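Local coordinates for probable adhesion protein (Pseudomonas aeruginosa PAO1, PDB 6RU4) that probably serves as a periplasmic solute-binding protein that captures divalent metal ions such as ferrous iron or manganese for import, at residues 224-229 and 248-253. Sequence-based numbering, arbitrary orientation.
Sequences FSEIDF and LSHISY. With MN (manganese (II) ion), chain E; EDO (1,2-ethanediol), chain Q.
A single carboxylate oxygen, Asp228 OD2, takes two hydrogen bonds from Ser252: its backbone N at 2.7 Å on the syn side, through a bent N-H, and its OG at 2.9 Å on the anti side. Both donors approach from the same face, 33° out of the carboxylate plane. With chi1 at 76°, the Ser252 hydroxyl is turned back over its own main chain, which brings OG and N to the same oxygen. This double grip ties Asp228 to the loop just after His250 and probably helps hold its course. His250 NE2 binds manganese at 2.2 Å; His41, His66, His111, His177 and His199 complete the six-histidine site, which also binds ferrous iron. Ser249 OG, also bonded to Glu264, accepts from Ile251 N in an ST turn that bends the same loop. Glu226 OE1 lies against His250 CB, while OE2 is held by Tyr180. Beyond the carboxylate, the edge of the Tyr253 ring points toward the Phe229 face in an offset edge-to-face pair, planes at 80° and centroids 5.7 Å apart. At the other end the pairing is parallel beta: Leu248 N donates to Ser225 O at 2.8 Å, nearly straight, and Ile227 N to Leu248 O at 3.1 Å. Leu248 CD1 makes an off-centre CH-pi contact with Phe224. In the parallel sheet, strand 222-226 runs between 173-175 and the outermost strand 244-248, with helix 260-277 packed against Leu248 and Ile251.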
ATOM      1  N   PHE A 224      -4.628   9.600 -11.319  1.00 45.55           N
ATOM      2  CA  PHE A 224      -5.029   8.352 -10.685  1.00 44.59           C
ATOM      3  C   PHE A 224      -5.757   8.674  -9.378  1.00 50.00           C
ATOM      4  O   PHE A 224      -5.155   9.218  -8.447  1.00 50.39           O
ATOM      5  CB  PHE A 224      -3.830   7.420 -10.471  1.00 44.77           C
ATOM      6  CG  PHE A 224      -3.289   6.832 -11.756  1.00 45.79           C
ATOM      7  CD1 PHE A 224      -4.052   5.935 -12.508  1.00 48.25           C
ATOM      8  CD2 PHE A 224      -2.016   7.170 -12.218  1.00 46.42           C
ATOM      9  CE1 PHE A 224      -3.563   5.407 -13.713  1.00 48.56           C
ATOM     10  CE2 PHE A 224      -1.523   6.629 -13.422  1.00 49.00           C
ATOM     11  CZ  PHE A 224      -2.304   5.756 -14.160  1.00 47.34           C
ATOM     12  N   SER A 225      -7.079   8.399  -9.345  1.00 45.86           N
ATOM     13  CA  SER A 225      -7.914   8.616  -8.177  1.00 45.43           C
ATOM     14  C   SER A 225      -8.134   7.321  -7.389  1.00 48.61           C
ATOM     15  O   SER A 225      -7.611   6.278  -7.775  1.00 49.60           O
ATOM     16  CB  SER A 225      -9.227   9.291  -8.557  1.00 49.98           C
ATOM     17  OG  SER A 225     -10.053   8.446  -9.335  1.00 59.51           O
ATOM     18  N   GLU A 226      -8.869   7.397  -6.266  1.00 44.30           N
ATOM     19  CA  GLU A 226      -9.148   6.279  -5.362  1.00 42.86           C
ATOM     20  C   GLU A 226     -10.437   5.518  -5.648  1.00 49.28           C
ATOM     21  O   GLU A 226     -11.481   6.123  -5.845  1.00 51.57           O
ATOM     22  CB  GLU A 226      -9.169   6.766  -3.902  1.00 43.12           C
ATOM     23  CG  GLU A 226      -7.809   7.121  -3.338  1.00 50.87           C
ATOM     24  CD  GLU A 226      -6.798   5.992  -3.350  1.00 76.60           C
ATOM     25  OE1 GLU A 226      -7.079   4.909  -2.787  1.00 78.35           O
ATOM     26  OE2 GLU A 226      -5.721   6.195  -3.950  1.00 68.49           O
ATOM     27  N   ILE A 227     -10.362   4.195  -5.620  1.00 46.91           N
ATOM     28  CA  ILE A 227     -11.499   3.296  -5.741  1.00 48.74           C
ATOM     29  C   ILE A 227     -11.994   3.065  -4.304  1.00 57.83           C
ATOM     30  O   ILE A 227     -13.195   3.135  -4.054  1.00 60.51           O
ATOM     31  CB  ILE A 227     -11.104   1.943  -6.432  1.00 51.13           C
ATOM     32  CG1 ILE A 227     -10.959   2.103  -7.939  1.00 50.94           C
ATOM     33  CG2 ILE A 227     -12.135   0.851  -6.143  1.00 53.87           C
ATOM     34  CD1 ILE A 227     -10.102   1.061  -8.615  1.00 60.33           C
ATOM     35  N   ASP A 228     -11.060   2.761  -3.369  1.00 55.35           N
ATOM     36  CA  ASP A 228     -11.343   2.427  -1.969  1.00 55.60           C
ATOM     37  C   ASP A 228     -12.187   3.475  -1.245  1.00 62.19           C
ATOM     38  O   ASP A 228     -13.395   3.264  -1.084  1.00 64.71           O
ATOM     39  CB  ASP A 228     -10.048   2.104  -1.206  1.00 56.00           C
ATOM     40  CG  ASP A 228      -9.452   0.742  -1.513  1.00 62.46           C
ATOM     41  OD1 ASP A 228     -10.052  -0.010  -2.328  1.00 65.40           O
ATOM     42  OD2 ASP A 228      -8.396   0.427  -0.951  1.00 61.17           O
ATOM     43  N   PHE A 229     -11.588   4.594  -0.823  1.00 58.24           N
ATOM     44  CA  PHE A 229     -12.312   5.666  -0.121  1.00 58.86           C
ATOM     45  C   PHE A 229     -12.228   6.959  -0.980  1.00 61.00           C
ATOM     46  O   PHE A 229     -11.336   7.785  -0.753  1.00 59.88           O
ATOM     47  CB  PHE A 229     -11.771   5.792   1.328  1.00 59.65           C
ATOM     48  CG  PHE A 229     -12.046   4.548   2.153  1.00 60.81           C
ATOM     49  CD1 PHE A 229     -11.202   3.439   2.086  1.00 62.30           C
ATOM     50  CD2 PHE A 229     -13.165   4.469   2.966  1.00 64.50           C
ATOM     51  CE1 PHE A 229     -11.500   2.263   2.788  1.00 62.84           C
ATOM     52  CE2 PHE A 229     -13.443   3.299   3.692  1.00 67.12           C
ATOM     53  CZ  PHE A 229     -12.620   2.200   3.580  1.00 63.24           C
ATOM     54  N   LEU A 248      -7.273   3.796  -9.059  1.00 44.49           N
ATOM     55  CA  LEU A 248      -6.485   2.691  -8.531  1.00 42.51           C
ATOM     56  C   LEU A 248      -6.953   2.300  -7.136  1.00 44.88           C
ATOM     57  O   LEU A 248      -7.617   3.070  -6.453  1.00 41.15           O
ATOM     58  CB  LEU A 248      -4.961   2.977  -8.560  1.00 41.07           C
ATOM     59  CG  LEU A 248      -4.301   3.249  -9.910  1.00 44.92           C
ATOM     60  CD1 LEU A 248      -2.861   3.634  -9.713  1.00 43.90           C
ATOM     61  CD2 LEU A 248      -4.416   2.059 -10.867  1.00 43.44           C
ATOM     62  N   SER A 249      -6.601   1.079  -6.745  1.00 44.84           N
ATOM     63  CA  SER A 249      -6.896   0.467  -5.462  1.00 44.55           C
ATOM     64  C   SER A 249      -5.699   0.575  -4.527  1.00 47.89           C
ATOM     65  O   SER A 249      -4.574   0.232  -4.908  1.00 47.51           O
ATOM     66  CB  SER A 249      -7.238  -0.998  -5.674  1.00 48.32           C
ATOM     67  OG  SER A 249      -7.546  -1.591  -4.430  1.00 59.63           O
ATOM     68  N   HIS A 250      -5.957   1.035  -3.291  1.00 44.12           N
ATOM     69  CA  HIS A 250      -4.982   1.173  -2.209  1.00 43.08           C
ATOM     70  C   HIS A 250      -4.932  -0.162  -1.432  1.00 51.30           C
ATOM     71  O   HIS A 250      -4.035  -0.362  -0.602  1.00 51.94           O
ATOM     72  CB  HIS A 250      -5.411   2.349  -1.307  1.00 43.02           C
ATOM     73  CG  HIS A 250      -4.446   2.800  -0.239  1.00 44.70           C
ATOM     74  ND1 HIS A 250      -4.107   1.986   0.823  1.00 45.30           N
ATOM     75  CD2 HIS A 250      -3.914   4.023  -0.027  1.00 45.91           C
ATOM     76  CE1 HIS A 250      -3.353   2.713   1.621  1.00 44.07           C
ATOM     77  NE2 HIS A 250      -3.198   3.942   1.154  1.00 44.95           N
ATOM     78  N   ILE A 251      -5.859  -1.109  -1.761  1.00 50.16           N
ATOM     79  CA  ILE A 251      -6.011  -2.451  -1.152  1.00 50.34           C
ATOM     80  C   ILE A 251      -6.301  -2.246   0.365  1.00 53.39           C
ATOM     81  O   ILE A 251      -5.540  -2.689   1.203  1.00 53.35           O
ATOM     82  CB  ILE A 251      -4.813  -3.437  -1.515  1.00 53.34           C
ATOM     83  CG1 ILE A 251      -4.495  -3.412  -3.047  1.00 53.33           C
ATOM     84  CG2 ILE A 251      -5.091  -4.893  -1.054  1.00 55.71           C
ATOM     85  CD1 ILE A 251      -3.125  -3.961  -3.490  1.00 60.18           C
ATOM     86  N   SER A 252      -7.379  -1.512   0.705  1.00 51.05           N
ATOM     87  CA  SER A 252      -7.764  -1.135   2.087  1.00 51.10           C
ATOM     88  C   SER A 252      -9.290  -1.225   2.342  1.00 58.86           C
ATOM     89  O   SER A 252      -9.785  -0.865   3.423  1.00 58.25           O
ATOM     90  CB  SER A 252      -7.286   0.282   2.402  1.00 52.19           C
ATOM     91  OG  SER A 252      -8.101   1.270   1.784  1.00 61.85           O
ATOM     92  N   TYR A 253     -10.034  -1.644   1.337  1.00 58.77           N
ATOM     93  CA  TYR A 253     -11.464  -1.725   1.547  1.00 61.90           C
ATOM     94  C   TYR A 253     -11.980  -3.142   1.393  1.00 65.21           C
ATOM     95  O   TYR A 253     -11.534  -3.854   0.502  1.00 63.43           O
ATOM     96  CB  TYR A 253     -12.253  -0.715   0.671  1.00 65.44           C
ATOM     97  CG  TYR A 253     -13.744  -0.922   0.789  1.00 71.74           C
ATOM     98  CD1 TYR A 253     -14.422  -0.579   1.962  1.00 75.67           C
ATOM     99  CD2 TYR A 253     -14.445  -1.626  -0.186  1.00 73.99           C
ATOM    100  CE1 TYR A 253     -15.772  -0.892   2.137  1.00 79.74           C
ATOM    101  CE2 TYR A 253     -15.790  -1.945  -0.022  1.00 77.24           C
ATOM    102  CZ  TYR A 253     -16.453  -1.565   1.135  1.00 90.24           C
ATOM    103  OH  TYR A 253     -17.786  -1.863   1.276  1.00 99.41           O
TER
HETATM  104 MN    MN E 401      -2.296   5.736   2.168  1.00 43.00          MN
HETATM  105  C1  EDO Q 413      -7.825   7.299   0.741  1.00 70.64           C
HETATM  106  O1  EDO Q 413      -8.236   6.030   0.208  1.00 69.95           O
HETATM  107  C2  EDO Q 413      -8.375   7.501   2.197  1.00 71.82           C
HETATM  108  O2  EDO Q 413      -7.851   8.673   2.837  1.00 72.10           O